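Local coordinates for phosphodiesterase (Candida albicans, PDB 6CPU), which is a mainly helical phosphodiesterase of the HD superfamily that holds a zinc ion and a magnesium ion side by side, at residues I178-L183 against V390-W395; D265-G270 against H274-A279; H349-P354 against S384-K389; V377-H382 against A421-E426. One frame throughout, in Å; residues are numbered along the deposited sequence.

Contact 1 (I178-L183 against V390-W395); sequences IATNQL and VLRICW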
loop_
_atom_site.group_PDB
_atom_site.type_symbol
_atom_site.label_atom_id
_atom_site.label_comp_id
_atom_site.label_asym_id
_atom_site.label_seq_id
_atom_site.Cartn_x
_atom_site.Cartn_y
_atom_site.Cartn_z
ATOM N N ILE A 178 -12.913 19.995 -14.054
ATOM C CA ILE A 178 -12.162 20.029 -15.314
ATOM C C ILE A 178 -10.792 19.356 -15.175
ATOM O O ILE A 178 -10.361 18.618 -16.055
ATOM C CB ILE A 178 -11.948 21.481 -15.807
ATOM C CG1 ILE A 178 -13.269 22.076 -16.306
ATOM C CG2 ILE A 178 -10.896 21.553 -16.912
ATOM C CD1 ILE A 178 -13.246 23.587 -16.436
ATOM N N ALA A 179 -10.095 19.627 -14.077
ATOM C CA ALA A 179 -8.808 18.985 -13.861
ATOM C C ALA A 179 -9.003 17.483 -13.676
ATOM O O ALA A 179 -8.223 16.696 -14.190
ATOM C CB ALA A 179 -8.083 19.596 -12.668
ATOM N N THR A 180 -10.046 17.098 -12.945
ATOM C CA THR A 180 -10.355 15.693 -12.694
ATOM C C THR A 180 -10.601 14.919 -13.989
ATOM O O THR A 180 -10.089 13.813 -14.172
ATOM C CB THR A 180 -11.548 15.568 -11.728
ATOM O OG1 THR A 180 -11.152 16.067 -10.440
ATOM C CG2 THR A 180 -12.028 14.124 -11.585
ATOM N N ASN A 181 -11.380 15.491 -14.905
ATOM C CA ASN A 181 -11.663 14.789 -16.146
ATOM C C ASN A 181 -10.476 14.713 -17.081
ATOM O O ASN A 181 -10.355 13.746 -17.843
ATOM C CB ASN A 181 -12.870 15.411 -16.855
ATOM C CG ASN A 181 -14.153 15.189 -16.095
ATOM O OD1 ASN A 181 -14.377 14.131 -15.501
ATOM N ND2 ASN A 181 -15.018 16.189 -16.118
ATOM N N GLN A 182 -9.597 15.712 -17.008
ATOM C CA GLN A 182 -8.364 15.712 -17.772
ATOM C C GLN A 182 -7.407 14.612 -17.266
ATOM O O GLN A 182 -6.782 13.916 -18.065
ATOM C CB GLN A 182 -7.700 17.093 -17.715
ATOM C CG GLN A 182 -6.614 17.345 -18.754
ATOM C CD GLN A 182 -7.132 17.369 -20.190
ATOM O OE1 GLN A 182 -6.350 17.410 -21.136
ATOM N NE2 GLN A 182 -8.449 17.337 -20.355
ATOM N N LEU A 183 -7.294 14.460 -15.946
ATOM C CA LEU A 183 -6.499 13.348 -15.384
ATOM C C LEU A 183 -7.053 11.981 -15.774
ATOM O O LEU A 183 -6.283 11.065 -16.029
ATOM C CB LEU A 183 -6.408 13.444 -13.854
ATOM C CG LEU A 183 -5.573 14.622 -13.365
ATOM C CD1 LEU A 183 -5.683 14.747 -11.870
ATOM C CD2 LEU A 183 -4.106 14.502 -13.771
ATOM N N VAL A 390 -6.618 8.109 -5.961
ATOM C CA VAL A 390 -6.577 6.863 -6.714
ATOM C C VAL A 390 -7.926 6.517 -7.367
ATOM O O VAL A 390 -8.025 6.508 -8.594
ATOM C CB VAL A 390 -6.065 5.689 -5.848
ATOM C CG1 VAL A 390 -6.087 4.396 -6.644
ATOM C CG2 VAL A 390 -4.662 5.981 -5.358
ATOM N N LEU A 391 -8.954 6.252 -6.568
ATOM C CA LEU A 391 -10.204 5.699 -7.115
ATOM C C LEU A 391 -11.009 6.714 -7.927
ATOM O O LEU A 391 -11.613 6.340 -8.933
ATOM C CB LEU A 391 -11.070 5.072 -6.014
ATOM C CG LEU A 391 -10.476 3.874 -5.255
ATOM C CD1 LEU A 391 -11.395 3.456 -4.125
ATOM C CD2 LEU A 391 -10.215 2.693 -6.193
ATOM N N ARG A 392 -11.012 7.987 -7.516
ATOM C CA ARG A 392 -11.764 9.024 -8.254
ATOM C C ARG A 392 -11.287 9.145 -9.701
ATOM O O ARG A 392 -12.082 9.424 -10.602
ATOM C CB ARG A 392 -11.660 10.387 -7.548
ATOM C CG ARG A 392 -12.414 11.535 -8.227
ATOM C CD ARG A 392 -13.917 11.290 -8.219
ATOM N NE ARG A 392 -14.645 12.260 -9.038
ATOM C CZ ARG A 392 -14.869 12.169 -10.352
ATOM N NH1 ARG A 392 -14.393 11.163 -11.086
ATOM N NH2 ARG A 392 -15.572 13.132 -10.946
ATOM N N ILE A 393 -9.981 8.953 -9.908
ATOM C CA ILE A 393 -9.366 8.997 -11.238
ATOM C C ILE A 393 -9.386 7.631 -11.934
ATOM O O ILE A 393 -9.772 7.533 -13.097
ATOM C CB ILE A 393 -7.909 9.529 -11.147
ATOM C CG1 ILE A 393 -7.878 10.913 -10.487
ATOM C CG2 ILE A 393 -7.224 9.531 -12.513
ATOM C CD1 ILE A 393 -8.832 11.941 -11.065
ATOM N N CYS A 394 -8.982 6.575 -11.232
ATOM C CA CYS A 394 -8.815 5.254 -11.835
ATOM C C CYS A 394 -10.080 4.401 -11.940
ATOM O O CYS A 394 -10.172 3.572 -12.839
ATOM C CB CYS A 394 -7.787 4.444 -11.060
ATOM S SG CYS A 394 -6.157 5.184 -11.138
ATOM N N TRP A 395 -11.029 4.592 -11.033
ATOM C CA TRP A 395 -12.187 3.700 -10.919
ATOM C C TRP A 395 -13.419 4.447 -10.367
ATOM O O TRP A 395 -14.062 3.986 -9.420
ATOM C CB TRP A 395 -11.813 2.509 -10.018
ATOM C CG TRP A 395 -12.524 1.224 -10.308
ATOM C CD1 TRP A 395 -13.631 1.041 -11.104
ATOM C CD2 TRP A 395 -12.199 -0.062 -9.781
ATOM N NE1 TRP A 395 -14.002 -0.280 -11.098
ATOM C CE2 TRP A 395 -13.141 -0.980 -10.294
ATOM C CE3 TRP A 395 -11.203 -0.532 -8.918
ATOM C CZ2 TRP A 395 -13.116 -2.345 -9.962
ATOM C CZ3 TRP A 395 -11.177 -1.887 -8.598
ATOM C CH2 TRP A 395 -12.125 -2.774 -9.117
HETATM O O HOH W 1 -16.061 13.284 -13.601
#
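The methyl CG2 of Thr180 sits over one face of the Arg392 guanidinium, 3.6 Å above its plane and over its centre, with Arg392 CZ 3.7 Å from Thr180 CG2. The two side chains cross at about a right angle, and the methyl comes down on the middle of the face. In Arg392 a bend at chi2 (65°) brings the end of the side chain nearer to residues 178-183 than its start. Beside this pair, Ile393 CD1 fits between two residues one helical turn apart, 3.9 Å from Thr180 CG2 and 4.0 Å from Leu183 CB. Its other branch, CG2, rests 3.9 Å from the backbone O of Leu183.

At the guanidinium edge, in its plane, a water accepts from Arg392 NH2 (2.7 Å) and donates to Asn181 OD1 (2.7 Å), bridging the two helices. A second shell sets the partners in place. Thr180 OG1 is hydrogen-bonded to Arg175 NE and to Ser176 O, which probably helps hold CG2, anti to the backbone N, toward Arg392. Phe93 of helix 84-94 touches both Leu183 and Ile393.

The segments of helices 177-193 and 377-394 meet here at 68°, their axes 9.6 Å apart. Methyl and methylene groups make the buried part of the crossing, and the charged group joins it through a face and a water-bridged edge, without a direct polar bond between the segments.

Contact 2 (D265-G270 against H274-A279); sequences DTYKNG and HNFRHA. With ZN (zinc ion), chain B.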
loop_
_atom_site.group_PDB
_atom_site.type_symbol
_atom_site.label_atom_id
_atom_site.label_comp_id
_atom_site.label_asym_id
_atom_site.label_seq_id
_atom_site.Cartn_x
_atom_site.Cartn_y
_atom_site.Cartn_z
ATOM N N ASP A 265 2.493 3.021 -6.654
ATOM C CA ASP A 265 3.153 4.329 -6.642
ATOM C C ASP A 265 2.771 5.245 -5.459
ATOM O O ASP A 265 3.494 6.201 -5.172
ATOM C CB ASP A 265 2.897 5.083 -7.969
ATOM C CG ASP A 265 3.669 4.503 -9.158
ATOM O OD1 ASP A 265 4.610 3.697 -8.954
ATOM O OD2 ASP A 265 3.331 4.863 -10.326
ATOM N N THR A 266 1.671 4.953 -4.768
ATOM C CA THR A 266 1.289 5.730 -3.602
ATOM C C THR A 266 1.884 5.184 -2.306
ATOM O O THR A 266 1.750 5.825 -1.276
ATOM C CB THR A 266 -0.234 5.827 -3.417
ATOM O OG1 THR A 266 -0.776 4.548 -3.082
ATOM C CG2 THR A 266 -0.898 6.355 -4.689
ATOM N N TYR A 267 2.504 4.005 -2.365
ATOM C CA TYR A 267 3.161 3.416 -1.199
ATOM C C TYR A 267 4.637 3.760 -1.217
ATOM O O TYR A 267 5.244 3.834 -2.277
ATOM C CB TYR A 267 2.930 1.889 -1.174
ATOM C CG TYR A 267 1.562 1.520 -0.658
ATOM C CD1 TYR A 267 0.501 1.270 -1.516
ATOM C CD2 TYR A 267 1.320 1.433 0.713
ATOM C CE1 TYR A 267 -0.759 0.966 -1.030
ATOM C CE2 TYR A 267 0.055 1.132 1.198
ATOM C CZ TYR A 267 -0.981 0.894 0.332
ATOM O OH TYR A 267 -2.242 0.585 0.851
ATOM N N LYS A 268 5.216 4.010 -0.050
ATOM C CA LYS A 268 6.635 4.387 0.027
ATOM C C LYS A 268 7.531 3.143 0.125
ATOM O O LYS A 268 7.499 2.434 1.135
ATOM C CB LYS A 268 6.848 5.304 1.230
ATOM C CG LYS A 268 6.093 6.605 1.039
ATOM C CD LYS A 268 6.124 7.477 2.261
ATOM C CE LYS A 268 5.820 8.930 1.937
ATOM N NZ LYS A 268 4.767 9.114 0.916
ATOM N N ASN A 269 8.331 2.900 -0.916
ATOM C CA ASN A 269 9.067 1.646 -1.051
ATOM C C ASN A 269 10.109 1.436 0.010
ATOM O O ASN A 269 10.443 0.299 0.320
ATOM C CB ASN A 269 9.801 1.591 -2.376
ATOM C CG ASN A 269 8.867 1.539 -3.529
ATOM O OD1 ASN A 269 8.159 2.517 -3.796
ATOM N ND2 ASN A 269 8.838 0.410 -4.215
ATOM N N GLY A 270 10.657 2.527 0.517
ATOM C CA GLY A 270 11.654 2.449 1.595
ATOM C C GLY A 270 11.101 2.256 2.989
ATOM O O GLY A 270 11.884 2.164 3.945
ATOM N N HIS A 274 5.284 -0.547 6.441
ATOM C CA HIS A 274 4.091 0.031 5.778
ATOM C C HIS A 274 4.330 0.408 4.319
ATOM O O HIS A 274 4.269 1.573 3.938
ATOM C CB HIS A 274 3.568 1.229 6.581
ATOM C CG HIS A 274 2.977 0.834 7.897
ATOM N ND1 HIS A 274 3.672 0.922 9.085
ATOM C CD2 HIS A 274 1.774 0.299 8.206
ATOM C CE1 HIS A 274 2.910 0.481 10.073
ATOM N NE2 HIS A 274 1.755 0.092 9.564
ATOM N N ASN A 275 4.605 -0.608 3.520
ATOM C CA ASN A 275 4.880 -0.455 2.090
ATOM C C ASN A 275 3.841 -1.227 1.293
ATOM O O ASN A 275 2.848 -1.697 1.848
ATOM C CB ASN A 275 6.292 -0.914 1.782
ATOM C CG ASN A 275 6.554 -2.333 2.243
ATOM O OD1 ASN A 275 5.646 -3.135 2.378
ATOM N ND2 ASN A 275 7.793 -2.624 2.509
ATOM N N PHE A 276 4.035 -1.307 -0.013
ATOM C CA PHE A 276 3.074 -1.992 -0.891
ATOM C C PHE A 276 2.965 -3.481 -0.524
ATOM O O PHE A 276 1.885 -4.054 -0.587
ATOM C CB PHE A 276 3.524 -1.823 -2.320
ATOM C CG PHE A 276 2.620 -2.451 -3.325
ATOM C CD1 PHE A 276 1.304 -2.052 -3.431
ATOM C CD2 PHE A 276 3.117 -3.397 -4.221
ATOM C CE1 PHE A 276 0.472 -2.634 -4.375
ATOM C CE2 PHE A 276 2.290 -3.965 -5.179
ATOM C CZ PHE A 276 0.976 -3.582 -5.251
ATOM N N ARG A 277 4.071 -4.075 -0.098
ATOM C CA ARG A 277 4.069 -5.490 0.333
ATOM C C ARG A 277 3.081 -5.733 1.490
ATOM O O ARG A 277 2.354 -6.733 1.464
ATOM C CB ARG A 277 5.487 -5.974 0.671
ATOM C CG ARG A 277 5.593 -7.405 1.205
ATOM C CD ARG A 277 7.029 -7.876 1.386
ATOM N NE ARG A 277 7.729 -7.891 0.108
ATOM C CZ ARG A 277 8.549 -6.952 -0.341
ATOM N NH1 ARG A 277 8.893 -5.900 0.407
ATOM N NH2 ARG A 277 9.056 -7.079 -1.552
ATOM N N HIS A 278 3.041 -4.822 2.465
ATOM C CA HIS A 278 2.071 -4.891 3.579
ATOM C C HIS A 278 0.645 -4.784 3.078
ATOM O O HIS A 278 -0.223 -5.536 3.505
ATOM C CB HIS A 278 2.349 -3.812 4.649
ATOM C CG HIS A 278 1.258 -3.651 5.671
ATOM N ND1 HIS A 278 0.887 -4.657 6.541
ATOM C CD2 HIS A 278 0.461 -2.591 5.964
ATOM C CE1 HIS A 278 -0.091 -4.223 7.321
ATOM N NE2 HIS A 278 -0.372 -2.972 6.993
ATOM N N ALA A 279 0.394 -3.838 2.167
ATOM C CA ALA A 279 -0.928 -3.676 1.592
ATOM C C ALA A 279 -1.414 -4.964 0.921
ATOM O O ALA A 279 -2.577 -5.384 1.102
ATOM C CB ALA A 279 -0.943 -2.525 0.593
HETATM ZN ZN ZN B . -1.876 -1.578 7.750
HETATM O O HOH W 2 3.603 3.775 2.276
HETATM O O HOH W 3 -0.440 -1.417 9.424
HETATM O O HOH W 4 -3.058 -0.176 8.899
#
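Tyr267 packs its side chain against the first turn of helix 276-292, at an N-capped helix start that carries one of the zinc ligands of this HD-superfamily phosphodiesterase. Van der Waals contacts come first. Tyr267 CB approaches the backbone N of Phe276 to 3.6 Å, and further out along the ring Tyr267 CZ lies 3.4 Å from Ala279 CB, so the ring spans the turn from one residue to the other. Phe276 crosses Tyr267 at about a right angle and receives Tyr267 CD1 at the edge of its own ring, 3.9 Å from Phe276 CD1.

Polar links between the segments run through water: one molecule accepts from Lys268 N and donates to His274 O, each at 2.8 Å. The Tyr267 hydroxyl turns elsewhere, to Leu347 O and Asp350 N, tying the loop to the neighbouring metal-binding segment.

The helix start also carries the metal bond. His278 NE2 binds zinc at 2.2 Å, and a zinc-bound water is hydrogen-bonded to His274 NE2 in the plane of the ring, whose ND1 is held by Glu483 OE2. Asn275 caps the helix: with chi1 at 55°, its CG sits between the backbone N and carbonyl carbon, and OD1 accepts from His278 N (3.1 Å) nearly along the C=O axis.

Contact 3 (H349-P354 against S384-K389); sequences HDVGHP and SLFINK. With ZN (zinc ion), chain B; MG (magnesium ion), chain C.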
loop_
_atom_site.group_PDB
_atom_site.type_symbol
_atom_site.label_atom_id
_atom_site.label_comp_id
_atom_site.label_asym_id
_atom_site.label_seq_id
_atom_site.Cartn_x
_atom_site.Cartn_y
_atom_site.Cartn_z
ATOM N N HIS A 349 -5.592 0.633 2.147
ATOM C CA HIS A 349 -5.812 1.038 3.543
ATOM C C HIS A 349 -4.650 1.797 4.198
ATOM O O HIS A 349 -4.872 2.476 5.204
ATOM C CB HIS A 349 -6.218 -0.169 4.416
ATOM C CG HIS A 349 -5.054 -0.895 5.004
ATOM N ND1 HIS A 349 -4.290 -1.781 4.281
ATOM C CD2 HIS A 349 -4.499 -0.833 6.235
ATOM C CE1 HIS A 349 -3.310 -2.238 5.042
ATOM N NE2 HIS A 349 -3.418 -1.682 6.238
ATOM N N ASP A 350 -3.439 1.691 3.649
ATOM C CA ASP A 350 -2.281 2.415 4.164
ATOM C C ASP A 350 -1.654 3.345 3.115
ATOM O O ASP A 350 -0.493 3.696 3.245
ATOM C CB ASP A 350 -1.221 1.415 4.694
ATOM C CG ASP A 350 -1.451 1.005 6.162
ATOM O OD1 ASP A 350 -2.023 1.814 6.912
ATOM O OD2 ASP A 350 -1.018 -0.102 6.571
ATOM N N VAL A 351 -2.391 3.725 2.066
ATOM C CA VAL A 351 -1.789 4.547 1.006
ATOM C C VAL A 351 -1.097 5.794 1.559
ATOM O O VAL A 351 -1.641 6.515 2.392
ATOM C CB VAL A 351 -2.756 4.960 -0.135
ATOM C CG1 VAL A 351 -3.155 3.762 -0.987
ATOM C CG2 VAL A 351 -3.967 5.687 0.391
ATOM N N GLY A 352 0.124 6.028 1.100
ATOM C CA GLY A 352 0.848 7.253 1.435
ATOM C C GLY A 352 1.473 7.205 2.812
ATOM O O GLY A 352 1.946 8.200 3.294
ATOM N N HIS A 353 1.476 6.042 3.451
ATOM C CA HIS A 353 1.948 5.932 4.836
ATOM C C HIS A 353 3.402 6.370 4.882
ATOM O O HIS A 353 4.186 5.898 4.085
ATOM C CB HIS A 353 1.773 4.486 5.321
ATOM C CG HIS A 353 1.873 4.302 6.803
ATOM N ND1 HIS A 353 3.032 4.538 7.500
ATOM C CD2 HIS A 353 0.981 3.832 7.709
ATOM C CE1 HIS A 353 2.849 4.256 8.777
ATOM N NE2 HIS A 353 1.613 3.828 8.934
ATOM N N PRO A 354 3.767 7.309 5.780
ATOM C CA PRO A 354 5.108 7.883 5.799
ATOM C C PRO A 354 6.137 7.110 6.646
ATOM O O PRO A 354 7.290 7.514 6.733
ATOM C CB PRO A 354 4.872 9.257 6.431
ATOM C CG PRO A 354 3.799 8.984 7.413
ATOM C CD PRO A 354 2.892 7.990 6.752
ATOM N N SER A 384 -8.567 9.599 2.586
ATOM C CA SER A 384 -8.758 10.762 1.741
ATOM C C SER A 384 -7.950 10.607 0.456
ATOM O O SER A 384 -8.465 10.816 -0.654
ATOM C CB SER A 384 -8.385 12.031 2.497
ATOM O OG SER A 384 -8.740 13.166 1.721
ATOM N N LEU A 385 -6.689 10.220 0.593
ATOM C CA LEU A 385 -5.866 9.914 -0.581
ATOM C C LEU A 385 -6.414 8.799 -1.445
ATOM O O LEU A 385 -6.464 8.923 -2.661
ATOM C CB LEU A 385 -4.434 9.542 -0.178
ATOM C CG LEU A 385 -3.435 10.664 -0.364
ATOM C CD1 LEU A 385 -3.762 11.821 0.557
ATOM C CD2 LEU A 385 -2.011 10.170 -0.145
ATOM N N PHE A 386 -6.765 7.670 -0.843
ATOM C CA PHE A 386 -7.167 6.532 -1.658
ATOM C C PHE A 386 -8.410 6.850 -2.486
ATOM O O PHE A 386 -8.479 6.521 -3.679
ATOM C CB PHE A 386 -7.387 5.299 -0.800
ATOM C CG PHE A 386 -7.627 4.048 -1.586
ATOM C CD1 PHE A 386 -6.743 3.646 -2.592
ATOM C CD2 PHE A 386 -8.710 3.247 -1.303
ATOM C CE1 PHE A 386 -6.972 2.465 -3.303
ATOM C CE2 PHE A 386 -8.937 2.071 -2.005
ATOM C CZ PHE A 386 -8.064 1.677 -2.996
ATOM N N ILE A 387 -9.373 7.527 -1.873
ATOM C CA ILE A 387 -10.589 7.884 -2.600
ATOM C C ILE A 387 -10.307 8.982 -3.619
ATOM O O ILE A 387 -10.668 8.848 -4.781
ATOM C CB ILE A 387 -11.734 8.348 -1.671
ATOM C CG1 ILE A 387 -12.107 7.261 -0.649
ATOM C CG2 ILE A 387 -12.944 8.797 -2.511
ATOM C CD1 ILE A 387 -12.476 5.912 -1.241
ATOM N N ASN A 388 -9.652 10.064 -3.198
ATOM C CA ASN A 388 -9.606 11.267 -4.020
ATOM C C ASN A 388 -8.472 11.292 -5.027
ATOM O O ASN A 388 -8.598 11.918 -6.078
ATOM C CB ASN A 388 -9.548 12.497 -3.149
ATOM C CG ASN A 388 -10.750 12.600 -2.229
ATOM O OD1 ASN A 388 -11.884 12.442 -2.660
ATOM N ND2 ASN A 388 -10.502 12.871 -0.978
ATOM N N LYS A 389 -7.369 10.613 -4.714
ATOM C CA LYS A 389 -6.274 10.507 -5.673
ATOM C C LYS A 389 -6.427 9.281 -6.560
ATOM O O LYS A 389 -6.321 9.391 -7.775
ATOM C CB LYS A 389 -4.906 10.486 -4.974
ATOM C CG LYS A 389 -3.727 10.281 -5.919
ATOM C CD LYS A 389 -2.402 10.468 -5.198
ATOM C CE LYS A 389 -1.213 10.033 -6.052
ATOM N NZ LYS A 389 -1.093 10.818 -7.301
HETATM ZN ZN ZN B . -1.876 -1.578 7.750
HETATM MG MG MG C . -2.748 1.832 8.942
HETATM O O HOH W 3 -0.440 -1.417 9.424
HETATM O O HOH W 4 -3.058 -0.176 8.899
HETATM O O HOH W 5 -3.789 1.844 10.867
HETATM O O HOH W 6 -2.136 3.918 9.240
HETATM O O HOH W 7 -0.984 1.496 9.823
#
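Val351 meets Phe386 just beyond the metal-binding pair His349 and Asp350, where the loop after helix 336-348 runs past helix 377-394. His349 comes first; its side chain sets off away from the helix and its NE2 binds zinc at 2.2 Å, while ND1 is held by Ala346 O. Asp350 follows and bridges the two metals, OD2 to zinc at 2.1 Å and OD1 to magnesium at 2.2 Å. His278 and Asp462 complete the protein ligands of zinc, and one water is shared by both ions.

At Val351 the side chain turns to the helix. With CG1 anti to the carbonyl carbon (chi1 -69°), CG2 falls between the backbone N and the carbonyl carbon and packs at the root of two helix residues, 3.6 Å from Phe386 CB and 3.9 Å from Leu385 CB; CG1 reaches the ring obliquely, 3.9 Å from Phe386 CD1. Gly352 then passes Leu385, its CA 4.4 Å from Leu385 CD2. Its positive phi (79°) belongs to a type II turn from Asp350 to His353.

Between these two segments the contact is hydrocarbon; one turn earlier on the same helix His382 ND1 is hydrogen-bonded to Val351 O. Burying Val351 probably helps fix the backbone from which Asp350 reaches both ions.

Contact 4 (V377-H382 against A421-E426); sequences VLESYH and ATDMGE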
loop_
_atom_site.group_PDB
_atom_site.type_symbol
_atom_site.label_atom_id
_atom_site.label_comp_id
_atom_site.label_asym_id
_atom_site.label_seq_id
_atom_site.Cartn_x
_atom_site.Cartn_y
_atom_site.Cartn_z
ATOM N N VAL A 377 -5.380 9.964 12.726
ATOM C CA VAL A 377 -4.634 10.904 11.868
ATOM C C VAL A 377 -4.212 10.245 10.547
ATOM O O VAL A 377 -4.601 10.690 9.472
ATOM C CB VAL A 377 -3.401 11.474 12.605
ATOM C CG1 VAL A 377 -2.479 12.251 11.667
ATOM C CG2 VAL A 377 -3.839 12.343 13.785
ATOM N N LEU A 378 -3.423 9.176 10.636
ATOM C CA LEU A 378 -2.923 8.529 9.438
ATOM C C LEU A 378 -4.042 7.865 8.653
ATOM O O LEU A 378 -4.057 7.941 7.427
ATOM C CB LEU A 378 -1.789 7.542 9.762
ATOM C CG LEU A 378 -0.492 8.178 10.258
ATOM C CD1 LEU A 378 0.532 7.116 10.654
ATOM C CD2 LEU A 378 0.103 9.130 9.222
ATOM N N GLU A 379 -5.018 7.287 9.345
ATOM C CA GLU A 379 -6.105 6.588 8.665
ATOM C C GLU A 379 -7.008 7.567 7.900
ATOM O O GLU A 379 -7.543 7.238 6.832
ATOM C CB GLU A 379 -6.932 5.752 9.656
ATOM C CG GLU A 379 -6.161 4.600 10.303
ATOM C CD GLU A 379 -5.254 5.020 11.457
ATOM O OE1 GLU A 379 -5.345 6.171 11.950
ATOM O OE2 GLU A 379 -4.422 4.191 11.889
ATOM N N SER A 380 -7.221 8.747 8.470
ATOM C CA SER A 380 -7.967 9.787 7.766
ATOM C C SER A 380 -7.259 10.181 6.467
ATOM O O SER A 380 -7.887 10.342 5.427
ATOM C CB SER A 380 -8.155 11.007 8.656
ATOM O OG SER A 380 -8.849 10.662 9.848
ATOM N N TYR A 381 -5.947 10.337 6.559
ATOM C CA TYR A 381 -5.064 10.621 5.437
ATOM C C TYR A 381 -5.134 9.511 4.371
ATOM O O TYR A 381 -5.376 9.782 3.187
ATOM C CB TYR A 381 -3.633 10.816 5.970
ATOM C CG TYR A 381 -2.590 11.031 4.900
ATOM C CD1 TYR A 381 -1.728 10.000 4.484
ATOM C CD2 TYR A 381 -2.454 12.275 4.316
ATOM C CE1 TYR A 381 -0.758 10.248 3.505
ATOM C CE2 TYR A 381 -1.516 12.512 3.345
ATOM C CZ TYR A 381 -0.685 11.522 2.935
ATOM O OH TYR A 381 0.215 11.880 1.937
ATOM N N HIS A 382 -5.006 8.254 4.785
ATOM C CA HIS A 382 -5.087 7.153 3.824
ATOM C C HIS A 382 -6.429 7.145 3.096
ATOM O O HIS A 382 -6.476 6.966 1.889
ATOM C CB HIS A 382 -4.906 5.760 4.465
ATOM C CG HIS A 382 -3.699 5.627 5.328
ATOM N ND1 HIS A 382 -2.455 6.082 4.954
ATOM C CD2 HIS A 382 -3.547 5.072 6.549
ATOM C CE1 HIS A 382 -1.591 5.833 5.919
ATOM N NE2 HIS A 382 -2.230 5.222 6.898
ATOM N N ALA A 421 -11.613 2.164 10.148
ATOM C CA ALA A 421 -11.673 1.108 11.153
ATOM C C ALA A 421 -10.311 0.531 11.549
ATOM O O ALA A 421 -10.194 -0.073 12.621
ATOM C CB ALA A 421 -12.603 0.005 10.680
ATOM N N THR A 422 -9.277 0.716 10.722
ATOM C CA THR A 422 -7.948 0.178 11.042
ATOM C C THR A 422 -7.154 0.987 12.062
ATOM O O THR A 422 -6.048 0.601 12.404
ATOM C CB THR A 422 -7.069 -0.019 9.787
ATOM O OG1 THR A 422 -6.789 1.254 9.187
ATOM C CG2 THR A 422 -7.782 -0.917 8.780
ATOM N N ASP A 423 -7.710 2.106 12.523
ATOM C CA ASP A 423 -7.123 2.909 13.592
ATOM C C ASP A 423 -7.161 2.154 14.923
ATOM O O ASP A 423 -8.235 1.930 15.481
ATOM C CB ASP A 423 -7.888 4.230 13.731
ATOM C CG ASP A 423 -7.335 5.132 14.830
ATOM O OD1 ASP A 423 -6.222 4.875 15.325
ATOM O OD2 ASP A 423 -8.026 6.110 15.191
ATOM N N MET A 424 -5.989 1.793 15.426
ATOM C CA MET A 424 -5.896 1.017 16.671
ATOM C C MET A 424 -6.278 1.815 17.917
ATOM O O MET A 424 -6.597 1.223 18.947
ATOM C CB MET A 424 -4.501 0.406 16.831
ATOM C CG MET A 424 -4.240 -0.753 15.877
ATOM S SD MET A 424 -5.330 -2.174 16.144
ATOM C CE MET A 424 -4.553 -2.918 17.580
ATOM N N GLY A 425 -6.259 3.145 17.826
ATOM C CA GLY A 425 -6.809 3.991 18.881
ATOM C C GLY A 425 -8.313 3.838 19.058
ATOM O O GLY A 425 -8.867 4.298 20.058
ATOM N N GLU A 426 -8.981 3.210 18.086
ATOM C CA GLU A 426 -10.416 2.936 18.158
ATOM C C GLU A 426 -10.708 1.440 18.286
ATOM O O GLU A 426 -11.845 1.018 18.084
ATOM C CB GLU A 426 -11.115 3.452 16.900
ATOM C CG GLU A 426 -10.902 4.925 16.622
ATOM C CD GLU A 426 -11.480 5.797 17.712
ATOM O OE1 GLU A 426 -12.676 5.620 18.038
ATOM O OE2 GLU A 426 -10.731 6.650 18.241
HETATM O O HOH W 5 -3.789 1.844 10.867
HETATM O O HOH W 8 -3.528 2.867 14.183
#
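Glu379 lays its carboxylate against that of Asp423 where helix 377-394 faces an Asx turn in the loop after helix 411-421, close to the magnesium ion. The carboxylate pairing is the striking feature. The planes are 19° apart and stacked, with Glu379 OE1 3.7 Å from Asp423 OD1. A bend at chi2 (80°) brings the glutamate end over the aspartate. The like charges would probably repel if both groups are ionised; donors around them, Asn358 ND2 to Glu379 OE1 and weakly to Asp423 OD1, and Ser376 OG at Asp423 OD2, probably offset this.

Van der Waals contact fills in behind the charges. Glu379 CG lies 3.6 Å from Thr422 OG1, a hydroxyl whose own partner is Ile419 O, and Glu379 CD is 3.6 Å from Asp423 CB.

Water carries the hydrogen bonds between the segments. Two molecules donate to Glu379 OE2: a magnesium-bound one at 2.6 Å, which also donates to Thr422 O, and a second, which accepts from Met424 N. Glu379 is thereby placed in the second shell of the metal. Within the loop, Gly425 N donates to Asp423 OD1 at 3.0 Å, arriving 64° out of the carboxylate plane.

Helix 377-394 takes part in three of the four contacts, with its start in contact 4, its middle in contact 3 and its end in contact 1. All four are largely buried, but contact 2 lies deepest, its centre about 4 Å from the centre of the chain, and contact 1 farthest out, its centre about 19 Å from that point. Contacts 2 and 3 share the zinc ion and two of its waters; contact 4 is joined to contact 3 by a magnesium-bound water. Chemistry along the helix follows place: hydrocarbon with a partly exposed arginine at the outer end, hydrocarbon against a metal-binding loop in the middle, and water-linked carboxylates beside magnesium.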